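Local coordinates for hydrogenase maturation factor (Thermoanaerobacter tengcongensis, PDB 3VTH), which probably transfers the carbamoyl group of carbamoyl phosphate, with ATP, to the C-terminal cysteine of HypE during [NiFe]-hydrogenase maturation, at residues H487-M492 against A742-K747; S728-N733 against I737-A742; S401-G406 against N411-T416; E521-V524 against S529-R532; I381-G386 against Q390-K395. All blocks are in the same frame, centred on the assembly; numbering follows the deposited sequence.

Contact 1 of 5, residues H487-M492 against A742-K747; sequences HIASCM and AVIANK. With FE (Fe (III) ion), chain I.
Ala489 and Ile744 meet where helices 483-494 and 737-749 come together, their CA atoms 6.8 Å apart, a closeness that a methyl side chain permits. The tight spot is the end of the isoleucine: Ala489 CB lies 3.5 Å from Ile744 CD1, shorter than usual van der Waals contact, and 3.6 Å from CG1. Ile744 puts CG1 anti to its own carbonyl carbon (chi1 -73°), which carries this branch forward over the methyl. Val743 touches more loosely, its CG2 4.0 Å from Ala489 CB and 3.7 Å from Ala489 O. No hydrogen bond links 487-492 to 742-747, and all three touching residues are buried; toward the end of 742-747, Asn746 and Lys747 are partly exposed. Two residues before the alanine, His487 NE2 binds the iron (III) ion at 2.2 Å, together with His483, Asp507 and Asp734. Around this apolar seam, Ile488 and Met492 pack on strands 501-507 and 696-700, whereas Ala742 and Ala745 lie against strand 402-404.

Contact 2 of 5, residues S728-N733 against I737-A742; sequences SKVPCN and ISLGQA. With AP2 (phosphomethylphosphonic acid adenosyl ester), chain H.
Between Val730 and Leu739, whose CA atoms stand 8.1 Å apart, an irregular loop faces the first turns of helix 737-749, and at its end Asn733 and Ile737 draw in to 7.5 Å between CA atoms. Leu739 sends its chain out anti to the backbone N (chi1 178°), and CD2 settles against both branches of Val730, 3.9 Å from CG1 and 3.9 Å from CG2. The two side chains cross at about a right angle; a forked valine suits the place because one leucine methyl can touch both its prongs. In Asn733, OD1 accepts from Gly735 N and ND2 donates to Ile381 O, bonds that probably fix the amide, while CB comes 3.2 Å from O1A of the bound nucleotide analogue AP2. Asp734, next in sequence, gives its backbone N to the same ligand and its side chain to the iron. Loop and helix start thus line the nucleotide and metal site of this domain of the actin-like ATPase clan.

Contact 3 of 5, residues S401-G406 against N411-T416; sequences SILAVG and NTFCMT
A beta hairpin of strands 402-404 and 414-417 brings Ala404 and Cys414 together as an antiparallel hydrogen-bonded pair. Ala404 N reaches Cys414 O at 2.7 Å, almost straight (176°), and Cys414 N returns to Ala404 O at 2.8 Å. At the open end Thr416 N bonds to Ile402 O, and side chains add two bonds: Thr416 OG1, between its backbone N and carbonyl carbon (chi1 56°), accepts from Ile402 N at 2.9 Å, and Ser401 OG donates to Thr416 O at 2.7 Å. Small hydroxylated residues suit this end of the hairpin. The hairpin lies inside the mixed Kae1-like sheet, strand 402-404 also pairing with strand 456-460. On one face Leu403 and Met415 lie side by side, Leu403 CD1 3.9 Å from Met415 CG and 4.2 Å from Phe413 CD1; Met415 and Phe413 pack on helix 433-449, Leu403 on Tyr470 of helix 466-473. On the other, small Ala404 and Cys414 let helix 737-749 press close. At Gly406 any CB would strike Thr412 O, 3.2 Å from Gly406 CA.

Contact 4 of 5, residues E521-V524 against S529-R532; sequences EILV and SFER
Glu521 OE2 is gripped twice by Arg532, side-on, with NE at 2.8 Å and NH2 at 2.9 Å. The oxygen sits close to the guanidinium plane, but the carboxylate is turned 33° against it; NE comes nearly along the C-O axis, whereas NH2 arrives on the syn side, 29° out of the carboxylate plane. A chain bent at chi2 (-57°) curls the glutamate toward the extended arginine. The other oxygen, OE1, is held by Ser595 OG and Gly519 N, so both carboxylate oxygens have partners, and the guanidinium also meets Trp518 in a cation-pi contact. Such neighbours would probably favour a charged carboxylate in this buried place. The salt bridge belongs to the beta hairpin of strands 517-525 and 530-542, in which Val524 and Glu531 form an antiparallel hydrogen-bonded pair, Val524 N to Glu531 O 2.9 Å and Glu531 N to Val524 O 2.8 Å. A leucine in place of Arg532 would probably leave the buried charge of Glu521 without its mate and Trp518 without its cationic neighbour. Leu523, in the adjoining non-hydrogen-bonded pair, lays CD2 3.8 Å from Arg532 CA and 4.1 Å from Phe530 CD1, covering the arginine's apolar stem.

Contact 5 of 5, residues I381-G386 against Q390-K395; sequences IRRARG and QPILLK. With APC (diphosphomethylphosphonic acid adenosyl ester), chain F.
Arg383 lays one face of its guanidinium under Ile392 CD1, which stands 4.2 Å above the plane and toward the rim, while its edge meets the backbone of Gln390. The arginine lies in the loop that leads from the YrdC-like nucleotide-binding part to strand 392-393, an outermost strand of the Kae1-like sheet. An extended chain, with CG opposite the backbone N (chi1 -179°), carries the head across to 390-395. There NH2 donates to Gln390 O at 2.8 Å, the oxygen near the guanidinium plane although the nitrogen is tilted 33° from the carbonyl plane. Arginine suits this buried junction because its several N-H groups can serve different acceptors at once: NH1 reaches Lys729 O besides. A methionine here would probably deprive Gln390 O and Lys729 O of their arginine donor and the bridging water of the N-H it accepts from. The preceding residue, Arg382, points to the nucleotide analogue APC, with NH1 3.1 Å from O1B and NH2 3.0 Å from O2B, a fork suited to a phosphate. Beside the direct bond to Gln390, a water accepts from Arg383 NE at 3.0 Å and donates to Gln390 O at 2.9 Å.

Along the chain contact 5 comes first, then contact 3, both reaching the same six-stranded sheet. Contact 1 closes a long loop that encloses contacts 4 and 2. Helix 737-749 is the common element: it serves contacts 1 and 2, whose centres lie about 8 Å apart, and packs on contact 3, where Gln741 OE1 probably bonds to Gly406 N. Contact 5 touches contact 2, about 9 Å between centres, so the loop beside the APC site adjoins the one beside AP2 and iron. Contact 4 stands apart, about 26 Å from contact 5 between centres, on the second Kae1-like sheet. The C-terminal helix, although it follows the second half in the chain, thus packs on the sheet and helix 483-494 of the first.

Contact 1 of 5, residues H487-M492 against A742-K747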
# COMPACT_ATOMS: atom_id res chain seq x y z
N HIS A 487 -2.41 -1.27 -15.48
CA HIS A 487 -1.14 -0.88 -14.81
C HIS A 487 -0.69 0.50 -15.30
O HIS A 487 -0.36 1.39 -14.49
CB HIS A 487 -0.01 -1.90 -15.09
CG HIS A 487 0.04 -3.07 -14.16
ND1 HIS A 487 0.10 -2.94 -12.78
CD2 HIS A 487 0.13 -4.40 -14.41
CE1 HIS A 487 0.19 -4.14 -12.23
NE2 HIS A 487 0.21 -5.04 -13.20
N ILE A 488 -0.67 0.70 -16.62
CA ILE A 488 -0.21 1.98 -17.17
C ILE A 488 -1.14 3.13 -16.72
O ILE A 488 -0.67 4.21 -16.34
CB ILE A 488 -0.09 1.95 -18.74
CG1 ILE A 488 0.88 0.86 -19.19
CG2 ILE A 488 0.34 3.33 -19.33
CD1 ILE A 488 2.27 0.88 -18.50
N ALA A 489 -2.45 2.87 -16.75
CA ALA A 489 -3.44 3.89 -16.37
C ALA A 489 -3.37 4.25 -14.88
O ALA A 489 -3.63 5.41 -14.52
CB ALA A 489 -4.85 3.43 -16.71
N SER A 490 -3.01 3.29 -14.03
CA SER A 490 -2.87 3.55 -12.59
C SER A 490 -1.81 4.62 -12.35
O SER A 490 -2.01 5.52 -11.52
CB SER A 490 -2.58 2.27 -11.78
OG SER A 490 -1.25 1.79 -11.91
N CYS A 491 -0.70 4.53 -13.08
CA CYS A 491 0.34 5.56 -13.01
C CYS A 491 -0.13 6.88 -13.64
O CYS A 491 0.05 7.95 -13.05
CB CYS A 491 1.62 5.05 -13.66
SG CYS A 491 2.94 6.27 -13.67
N MET A 492 -0.77 6.82 -14.81
CA MET A 492 -1.33 8.03 -15.43
C MET A 492 -2.27 8.78 -14.49
O MET A 492 -2.20 10.01 -14.38
CB MET A 492 -2.08 7.68 -16.73
CG MET A 492 -1.18 7.14 -17.85
SD MET A 492 -2.12 6.58 -19.29
CE MET A 492 -2.69 8.18 -19.89
N ALA A 742 -10.38 1.96 -12.84
CA ALA A 742 -11.33 3.03 -12.52
C ALA A 742 -11.23 4.19 -13.48
O ALA A 742 -12.25 4.65 -13.99
CB ALA A 742 -11.16 3.51 -11.06
N VAL A 743 -10.03 4.68 -13.75
CA VAL A 743 -9.90 5.86 -14.63
C VAL A 743 -10.10 5.51 -16.10
O VAL A 743 -10.54 6.34 -16.87
CB VAL A 743 -8.61 6.68 -14.41
CG1 VAL A 743 -8.59 7.25 -12.99
CG2 VAL A 743 -7.34 5.83 -14.71
N ILE A 744 -9.79 4.27 -16.48
CA ILE A 744 -10.08 3.85 -17.84
C ILE A 744 -11.59 3.80 -18.08
O ILE A 744 -12.10 4.31 -19.09
CB ILE A 744 -9.44 2.49 -18.17
CG1 ILE A 744 -7.93 2.66 -18.34
CG2 ILE A 744 -10.05 1.90 -19.47
CD1 ILE A 744 -7.16 1.35 -18.23
N ALA A 745 -12.30 3.18 -17.16
CA ALA A 745 -13.74 3.04 -17.34
C ALA A 745 -14.41 4.42 -17.31
O ALA A 745 -15.33 4.69 -18.08
CB ALA A 745 -14.34 2.09 -16.28
N ASN A 746 -13.91 5.30 -16.43
CA ASN A 746 -14.40 6.66 -16.35
C ASN A 746 -14.22 7.42 -17.66
O ASN A 746 -15.13 8.12 -18.10
CB ASN A 746 -13.74 7.43 -15.19
CG ASN A 746 -14.30 8.83 -15.05
OD1 ASN A 746 -15.46 9.02 -14.66
ND2 ASN A 746 -13.49 9.83 -15.41
N LYS A 747 -13.07 7.23 -18.30
CA LYS A 747 -12.80 7.90 -19.57
C LYS A 747 -13.75 7.41 -20.65
O LYS A 747 -14.31 8.21 -21.41
CB LYS A 747 -11.34 7.73 -20.00
CG LYS A 747 -11.00 8.45 -21.32
CD LYS A 747 -10.85 9.96 -21.12
CE LYS A 747 -10.40 10.63 -22.42
NZ LYS A 747 -9.92 12.02 -22.16
FE FE I . 0.26 -7.22 -13.03

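Contact 2 of 5, residues S728-N733 against I737-A742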
# COMPACT_ATOMS: atom_id res chain seq x y z
N SER A 728 3.75 5.79 -7.52
CA SER A 728 4.30 6.33 -6.28
C SER A 728 3.31 6.22 -5.10
O SER A 728 3.64 5.72 -4.04
CB SER A 728 4.76 7.78 -6.50
OG SER A 728 5.32 8.32 -5.31
N LYS A 729 2.09 6.69 -5.32
CA LYS A 729 1.02 6.71 -4.32
C LYS A 729 0.27 5.39 -4.25
O LYS A 729 -0.30 5.05 -3.21
CB LYS A 729 0.02 7.82 -4.68
CG LYS A 729 0.62 9.22 -4.49
CD LYS A 729 -0.40 10.30 -4.82
CE LYS A 729 0.10 11.67 -4.37
NZ LYS A 729 1.42 12.03 -4.94
N VAL A 730 0.25 4.67 -5.38
CA VAL A 730 -0.30 3.30 -5.41
C VAL A 730 0.81 2.41 -5.98
O VAL A 730 1.74 2.93 -6.58
CB VAL A 730 -1.66 3.18 -6.19
CG1 VAL A 730 -2.69 4.22 -5.68
CG2 VAL A 730 -1.47 3.28 -7.71
N PRO A 731 0.74 1.09 -5.75
CA PRO A 731 1.84 0.24 -6.20
C PRO A 731 1.87 0.04 -7.74
O PRO A 731 0.83 0.17 -8.41
CB PRO A 731 1.56 -1.10 -5.50
CG PRO A 731 0.70 -0.73 -4.29
CD PRO A 731 -0.18 0.35 -4.86
N CYS A 732 3.06 -0.24 -8.27
CA CYS A 732 3.19 -0.67 -9.65
C CYS A 732 2.82 -2.15 -9.75
O CYS A 732 2.59 -2.66 -10.84
CB CYS A 732 4.62 -0.42 -10.19
SG CYS A 732 5.92 -1.33 -9.30
N ASN A 733 2.75 -2.83 -8.60
CA ASN A 733 2.24 -4.22 -8.58
C ASN A 733 0.71 -4.25 -8.67
O ASN A 733 0.08 -3.20 -8.81
CB ASN A 733 2.78 -5.01 -7.39
CG ASN A 733 2.28 -4.47 -6.04
OD1 ASN A 733 1.09 -4.20 -5.85
ND2 ASN A 733 3.21 -4.32 -5.09
N ILE A 737 -3.81 -1.95 -9.67
CA ILE A 737 -4.65 -2.23 -10.85
C ILE A 737 -6.05 -1.56 -10.79
O ILE A 737 -6.51 -1.02 -11.77
CB ILE A 737 -4.79 -3.77 -11.04
CG1 ILE A 737 -3.49 -4.36 -11.65
CG2 ILE A 737 -6.02 -4.16 -11.82
CD1 ILE A 737 -3.25 -4.03 -13.14
N SER A 738 -6.69 -1.60 -9.62
CA SER A 738 -8.04 -1.04 -9.48
C SER A 738 -8.13 0.46 -9.80
O SER A 738 -9.13 0.92 -10.33
CB SER A 738 -8.60 -1.34 -8.09
OG SER A 738 -7.86 -0.61 -7.11
N LEU A 739 -7.08 1.22 -9.49
CA LEU A 739 -7.07 2.65 -9.84
C LEU A 739 -7.05 2.86 -11.37
O LEU A 739 -7.78 3.72 -11.90
CB LEU A 739 -5.91 3.38 -9.17
CG LEU A 739 -5.78 4.86 -9.52
CD1 LEU A 739 -7.03 5.71 -9.03
CD2 LEU A 739 -4.50 5.44 -8.97
N GLY A 740 -6.22 2.06 -12.06
CA GLY A 740 -6.17 2.10 -13.52
C GLY A 740 -7.49 1.69 -14.16
O GLY A 740 -7.96 2.37 -15.09
N GLN A 741 -8.09 0.60 -13.68
CA GLN A 741 -9.41 0.17 -14.16
C GLN A 741 -10.43 1.28 -13.99
O GLN A 741 -11.26 1.51 -14.88
CB GLN A 741 -9.94 -1.05 -13.41
CG GLN A 741 -9.14 -2.35 -13.58
CD GLN A 741 -9.58 -3.43 -12.60
OE1 GLN A 741 -10.08 -3.13 -11.50
NE2 GLN A 741 -9.38 -4.70 -12.99
N ALA A 742 -10.38 1.96 -12.84
CA ALA A 742 -11.33 3.03 -12.52
C ALA A 742 -11.23 4.19 -13.48
O ALA A 742 -12.25 4.65 -13.99
CB ALA A 742 -11.16 3.51 -11.06
PB AP2 H . 0.81 -10.29 -12.11
O1B AP2 H . 2.17 -10.76 -12.55
O2B AP2 H . 0.21 -9.17 -12.89
O3B AP2 H . -0.12 -11.44 -11.82
C3A AP2 H . 1.16 -9.60 -10.47
PA AP2 H . 2.18 -8.10 -10.46
O1A AP2 H . 2.05 -7.68 -9.00
O2A AP2 H . 1.91 -7.10 -11.55
O5' AP2 H . 3.68 -8.64 -10.75
C5' AP2 H . 4.31 -9.41 -9.73
C4' AP2 H . 5.50 -10.06 -10.41
O4' AP2 H . 6.52 -9.09 -10.63
C3' AP2 H . 6.15 -11.12 -9.54
O3' AP2 H . 5.41 -12.35 -9.59
C2' AP2 H . 7.52 -11.19 -10.19
O2' AP2 H . 7.38 -12.04 -11.34
C1' AP2 H . 7.79 -9.74 -10.61
N9 AP2 H . 8.72 -9.16 -9.60
C8 AP2 H . 8.48 -8.95 -8.28
N7 AP2 H . 9.58 -8.46 -7.64
C5 AP2 H . 10.55 -8.34 -8.56
C6 AP2 H . 11.97 -7.89 -8.57
N6 AP2 H . 12.57 -7.44 -7.45
N1 AP2 H . 12.64 -7.95 -9.76
C2 AP2 H . 12.05 -8.37 -10.90
N3 AP2 H . 10.78 -8.81 -10.96
C4 AP2 H . 9.99 -8.82 -9.84

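Contact 3 of 5, residues S401-G406 against N411-T416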
# COMPACT_ATOMS: atom_id res chain seq x y z
N SER A 401 -20.45 7.11 -10.52
CA SER A 401 -19.64 6.26 -9.63
C SER A 401 -19.33 4.89 -10.25
O SER A 401 -20.22 4.18 -10.75
CB SER A 401 -20.28 6.08 -8.25
OG SER A 401 -20.09 7.23 -7.44
N ILE A 402 -18.05 4.54 -10.22
CA ILE A 402 -17.58 3.28 -10.78
C ILE A 402 -16.98 2.45 -9.66
O ILE A 402 -16.27 2.99 -8.82
CB ILE A 402 -16.54 3.52 -11.90
CG1 ILE A 402 -17.25 4.02 -13.16
CG2 ILE A 402 -15.71 2.22 -12.20
CD1 ILE A 402 -16.32 4.59 -14.23
N LEU A 403 -17.28 1.16 -9.63
CA LEU A 403 -16.53 0.24 -8.80
C LEU A 403 -15.55 -0.52 -9.71
O LEU A 403 -15.97 -1.17 -10.66
CB LEU A 403 -17.47 -0.74 -8.08
CG LEU A 403 -16.83 -1.96 -7.40
CD1 LEU A 403 -15.94 -1.55 -6.20
CD2 LEU A 403 -17.94 -2.91 -6.95
N ALA A 404 -14.27 -0.44 -9.40
CA ALA A 404 -13.24 -1.23 -10.07
C ALA A 404 -12.81 -2.33 -9.11
O ALA A 404 -12.40 -2.05 -7.99
CB ALA A 404 -12.07 -0.35 -10.47
N VAL A 405 -12.93 -3.58 -9.56
CA VAL A 405 -12.86 -4.73 -8.67
C VAL A 405 -11.43 -5.19 -8.40
O VAL A 405 -11.20 -5.99 -7.49
CB VAL A 405 -13.73 -5.92 -9.14
CG1 VAL A 405 -15.24 -5.54 -9.10
CG2 VAL A 405 -13.30 -6.43 -10.51
N GLY A 406 -10.48 -4.69 -9.20
CA GLY A 406 -9.07 -5.07 -9.02
C GLY A 406 -8.70 -6.37 -9.71
O GLY A 406 -9.41 -6.83 -10.62
N ASN A 411 -4.83 -7.89 -4.01
CA ASN A 411 -6.01 -7.18 -4.47
C ASN A 411 -6.31 -5.88 -3.71
O ASN A 411 -6.16 -5.82 -2.49
CB ASN A 411 -7.22 -8.11 -4.45
CG ASN A 411 -8.52 -7.38 -4.82
OD1 ASN A 411 -8.98 -7.42 -5.97
ND2 ASN A 411 -9.08 -6.70 -3.85
N THR A 412 -6.71 -4.85 -4.46
CA THR A 412 -7.48 -3.75 -3.92
C THR A 412 -8.65 -3.54 -4.89
O THR A 412 -8.57 -3.95 -6.05
CB THR A 412 -6.68 -2.43 -3.87
OG1 THR A 412 -6.21 -2.12 -5.19
CG2 THR A 412 -5.47 -2.54 -2.89
N PHE A 413 -9.70 -2.89 -4.40
CA PHE A 413 -10.77 -2.39 -5.25
C PHE A 413 -10.75 -0.87 -5.16
O PHE A 413 -10.10 -0.31 -4.29
CB PHE A 413 -12.13 -2.97 -4.82
CG PHE A 413 -12.52 -2.65 -3.40
CD1 PHE A 413 -13.12 -1.44 -3.09
CD2 PHE A 413 -12.29 -3.58 -2.38
CE1 PHE A 413 -13.50 -1.13 -1.75
CE2 PHE A 413 -12.67 -3.29 -1.05
CZ PHE A 413 -13.27 -2.07 -0.73
N CYS A 414 -11.41 -0.19 -6.11
CA CYS A 414 -11.45 1.27 -6.11
C CYS A 414 -12.85 1.75 -6.47
O CYS A 414 -13.47 1.19 -7.36
CB CYS A 414 -10.40 1.81 -7.11
SG CYS A 414 -10.30 3.61 -7.23
N MET A 415 -13.35 2.75 -5.74
CA MET A 415 -14.67 3.35 -6.00
C MET A 415 -14.52 4.84 -6.22
O MET A 415 -13.89 5.53 -5.42
CB MET A 415 -15.60 3.22 -4.78
CG MET A 415 -15.88 1.83 -4.34
SD MET A 415 -16.71 1.85 -2.73
CE MET A 415 -16.80 0.08 -2.57
N THR A 416 -15.14 5.35 -7.27
CA THR A 416 -15.04 6.77 -7.56
C THR A 416 -16.28 7.52 -7.08
O THR A 416 -17.38 6.98 -7.06
CB THR A 416 -14.88 7.04 -9.07
OG1 THR A 416 -15.97 6.44 -9.78
CG2 THR A 416 -13.56 6.46 -9.56

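Contact 4 of 5, residues E521-V524 against S529-R532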
# COMPACT_ATOMS: atom_id res chain seq x y z
N GLU A 521 5.33 -6.07 -22.01
CA GLU A 521 4.63 -5.39 -23.09
C GLU A 521 5.01 -3.92 -23.20
O GLU A 521 5.24 -3.26 -22.18
CB GLU A 521 3.11 -5.46 -22.85
CG GLU A 521 2.62 -6.82 -22.34
CD GLU A 521 2.99 -7.94 -23.28
OE1 GLU A 521 3.59 -8.94 -22.82
OE2 GLU A 521 2.71 -7.79 -24.49
N ILE A 522 5.09 -3.42 -24.43
CA ILE A 522 5.13 -1.99 -24.67
C ILE A 522 3.88 -1.63 -25.42
O ILE A 522 3.57 -2.19 -26.48
CB ILE A 522 6.36 -1.50 -25.48
CG1 ILE A 522 7.67 -2.17 -25.06
CG2 ILE A 522 6.47 0.05 -25.41
CD1 ILE A 522 8.09 -1.92 -23.70
N LEU A 523 3.14 -0.70 -24.85
CA LEU A 523 1.90 -0.23 -25.43
C LEU A 523 2.05 1.22 -25.80
O LEU A 523 2.91 1.93 -25.25
CB LEU A 523 0.78 -0.35 -24.39
CG LEU A 523 0.68 -1.66 -23.62
CD1 LEU A 523 -0.48 -1.58 -22.61
CD2 LEU A 523 0.49 -2.85 -24.60
N VAL A 524 1.23 1.67 -26.73
CA VAL A 524 0.90 3.07 -26.81
C VAL A 524 -0.55 3.17 -26.35
O VAL A 524 -1.43 2.55 -26.95
CB VAL A 524 1.08 3.63 -28.22
CG1 VAL A 524 0.50 5.04 -28.31
CG2 VAL A 524 2.57 3.63 -28.61
N SER A 529 -7.98 3.50 -24.59
CA SER A 529 -7.55 2.49 -25.57
C SER A 529 -6.07 2.21 -25.42
O SER A 529 -5.34 3.00 -24.82
CB SER A 529 -7.80 2.99 -27.00
OG SER A 529 -7.01 4.15 -27.24
N PHE A 530 -5.63 1.10 -26.00
CA PHE A 530 -4.21 0.77 -26.08
C PHE A 530 -3.90 0.11 -27.41
O PHE A 530 -4.78 -0.50 -28.03
CB PHE A 530 -3.79 -0.13 -24.90
CG PHE A 530 -4.24 -1.56 -25.03
CD1 PHE A 530 -3.43 -2.51 -25.67
CD2 PHE A 530 -5.46 -1.96 -24.53
CE1 PHE A 530 -3.85 -3.83 -25.81
CE2 PHE A 530 -5.87 -3.28 -24.65
CZ PHE A 530 -5.08 -4.22 -25.29
N GLU A 531 -2.66 0.26 -27.86
CA GLU A 531 -2.15 -0.49 -29.00
C GLU A 531 -0.90 -1.22 -28.51
O GLU A 531 -0.03 -0.61 -27.89
CB GLU A 531 -1.82 0.43 -30.19
CG GLU A 531 -1.19 -0.36 -31.37
CD GLU A 531 -0.86 0.48 -32.62
OE1 GLU A 531 -1.02 1.72 -32.60
OE2 GLU A 531 -0.41 -0.12 -33.62
N ARG A 532 -0.82 -2.52 -28.76
CA ARG A 532 0.33 -3.31 -28.37
C ARG A 532 1.41 -3.14 -29.42
O ARG A 532 1.20 -3.47 -30.59
CB ARG A 532 -0.06 -4.77 -28.28
CG ARG A 532 0.98 -5.64 -27.58
CD ARG A 532 0.68 -7.10 -27.89
NE ARG A 532 1.36 -7.99 -26.97
CZ ARG A 532 1.35 -9.31 -27.08
NH1 ARG A 532 0.69 -9.88 -28.10
NH2 ARG A 532 1.99 -10.05 -26.19

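Contact 5 of 5, residues I381-G386 against Q390-K395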
# COMPACT_ATOMS: atom_id res chain seq x y z
N ILE A 381 4.61 -0.20 -1.93
CA ILE A 381 4.48 -1.61 -2.32
C ILE A 381 3.13 -2.13 -1.85
O ILE A 381 2.45 -2.85 -2.58
CB ILE A 381 5.64 -2.49 -1.72
CG1 ILE A 381 6.99 -2.16 -2.38
CG2 ILE A 381 5.36 -4.00 -1.88
CD1 ILE A 381 7.86 -1.19 -1.59
N ARG A 382 2.75 -1.78 -0.62
CA ARG A 382 1.50 -2.22 -0.05
C ARG A 382 0.88 -0.99 0.61
O ARG A 382 1.40 -0.46 1.57
CB ARG A 382 1.72 -3.35 0.96
CG ARG A 382 0.40 -3.92 1.57
CD ARG A 382 0.71 -5.04 2.59
NE ARG A 382 1.00 -6.31 1.91
CZ ARG A 382 1.17 -7.48 2.53
NH1 ARG A 382 1.10 -7.55 3.86
NH2 ARG A 382 1.40 -8.59 1.82
N ARG A 383 -0.22 -0.52 0.04
CA ARG A 383 -0.83 0.71 0.52
C ARG A 383 -1.94 0.34 1.50
O ARG A 383 -2.99 -0.16 1.11
CB ARG A 383 -1.34 1.55 -0.65
CG ARG A 383 -1.96 2.89 -0.23
CD ARG A 383 -2.68 3.57 -1.41
NE ARG A 383 -3.49 4.72 -0.96
CZ ARG A 383 -2.99 5.95 -0.82
NH1 ARG A 383 -1.71 6.21 -1.08
NH2 ARG A 383 -3.78 6.95 -0.40
N ALA A 384 -1.68 0.59 2.77
CA ALA A 384 -2.60 0.14 3.82
C ALA A 384 -2.56 1.10 5.00
O ALA A 384 -2.77 2.31 4.80
CB ALA A 384 -2.30 -1.33 4.24
N ARG A 385 -2.29 0.62 6.21
CA ARG A 385 -2.39 1.50 7.40
C ARG A 385 -1.59 2.80 7.25
O ARG A 385 -0.42 2.78 6.81
CB ARG A 385 -1.96 0.78 8.69
CG ARG A 385 -2.07 1.70 9.95
CD ARG A 385 -1.61 1.03 11.25
NE ARG A 385 -0.35 0.32 11.13
CZ ARG A 385 0.86 0.88 11.08
NH1 ARG A 385 1.03 2.21 11.16
NH2 ARG A 385 1.94 0.10 10.97
N GLY A 386 -2.20 3.93 7.61
CA GLY A 386 -1.50 5.22 7.53
C GLY A 386 -1.61 5.91 6.17
O GLY A 386 -1.37 7.12 6.09
N GLN A 390 -7.15 7.25 2.48
CA GLN A 390 -7.04 8.57 1.83
C GLN A 390 -7.19 8.38 0.32
O GLN A 390 -6.49 7.53 -0.28
CB GLN A 390 -5.73 9.27 2.18
CG GLN A 390 -5.52 10.64 1.49
CD GLN A 390 -4.26 11.37 1.96
OE1 GLN A 390 -3.67 11.02 2.97
NE2 GLN A 390 -3.86 12.40 1.21
N PRO A 391 -8.11 9.15 -0.30
CA PRO A 391 -8.35 8.95 -1.73
C PRO A 391 -7.25 9.54 -2.61
O PRO A 391 -6.48 10.40 -2.16
CB PRO A 391 -9.66 9.69 -1.96
CG PRO A 391 -9.64 10.83 -0.91
CD PRO A 391 -9.02 10.16 0.28
N ILE A 392 -7.18 9.05 -3.84
CA ILE A 392 -6.41 9.68 -4.90
C ILE A 392 -7.26 10.81 -5.48
O ILE A 392 -8.43 10.61 -5.83
CB ILE A 392 -6.02 8.66 -6.01
CG1 ILE A 392 -5.24 7.47 -5.42
CG2 ILE A 392 -5.24 9.32 -7.15
CD1 ILE A 392 -4.08 7.85 -4.51
N LEU A 393 -6.67 11.99 -5.58
CA LEU A 393 -7.38 13.15 -6.11
C LEU A 393 -7.43 13.10 -7.63
O LEU A 393 -6.39 12.92 -8.30
CB LEU A 393 -6.73 14.45 -5.63
CG LEU A 393 -7.53 15.75 -5.79
CD1 LEU A 393 -8.87 15.66 -5.07
CD2 LEU A 393 -6.72 16.97 -5.30
N LEU A 394 -8.64 13.23 -8.17
CA LEU A 394 -8.81 13.34 -9.61
C LEU A 394 -8.91 14.82 -10.02
O LEU A 394 -9.37 15.64 -9.25
CB LEU A 394 -10.03 12.52 -10.06
CG LEU A 394 -9.98 11.04 -9.64
CD1 LEU A 394 -11.26 10.28 -9.94
CD2 LEU A 394 -8.77 10.33 -10.26
N LYS A 395 -8.48 15.13 -11.24
CA LYS A 395 -8.50 16.51 -11.76
C LYS A 395 -9.93 17.00 -11.98
O LYS A 395 -10.26 18.15 -11.69
CB LYS A 395 -7.69 16.56 -13.07
CG LYS A 395 -7.66 17.91 -13.78
CD LYS A 395 -7.15 17.73 -15.22
CE LYS A 395 -7.40 18.97 -16.09
NZ LYS A 395 -6.61 20.16 -15.64
PG APC F . 0.56 -13.92 5.21
O1G APC F . 0.25 -13.07 6.41
O2G APC F . 1.72 -14.86 5.46
O3G APC F . -0.62 -14.61 4.60
PB APC F . 1.78 -11.55 4.11
O1B APC F . 0.72 -10.59 4.56
O2B APC F . 2.37 -11.27 2.75
O3B APC F . 1.08 -12.99 3.99
PA APC F . 3.33 -10.35 6.57
O1A APC F . 4.57 -10.67 7.37
O2A APC F . 2.11 -10.08 7.37
C3A APC F . 3.10 -11.71 5.37
O5' APC F . 3.54 -9.02 5.69
C5' APC F . 4.79 -8.34 5.55
C4' APC F . 4.97 -7.96 4.09
O4' APC F . 6.17 -7.18 4.01
C3' APC F . 5.17 -9.20 3.22
O3' APC F . 4.47 -9.09 1.97
C2' APC F . 6.66 -9.20 2.93
O2' APC F . 7.00 -9.91 1.73
C1' APC F . 6.99 -7.71 2.97
N9 APC F . 8.41 -7.61 3.30
C8 APC F . 9.00 -7.79 4.51
N7 APC F . 10.34 -7.67 4.40
C5 APC F . 10.62 -7.41 3.10
C6 APC F . 11.82 -7.17 2.28
N6 APC F . 13.05 -7.18 2.84
N1 APC F . 11.66 -6.95 0.96
C2 APC F . 10.44 -6.92 0.37
N3 APC F . 9.29 -7.13 1.04
C4 APC F . 9.33 -7.37 2.38
O HOH W 1 -6.37 4.63 -0.19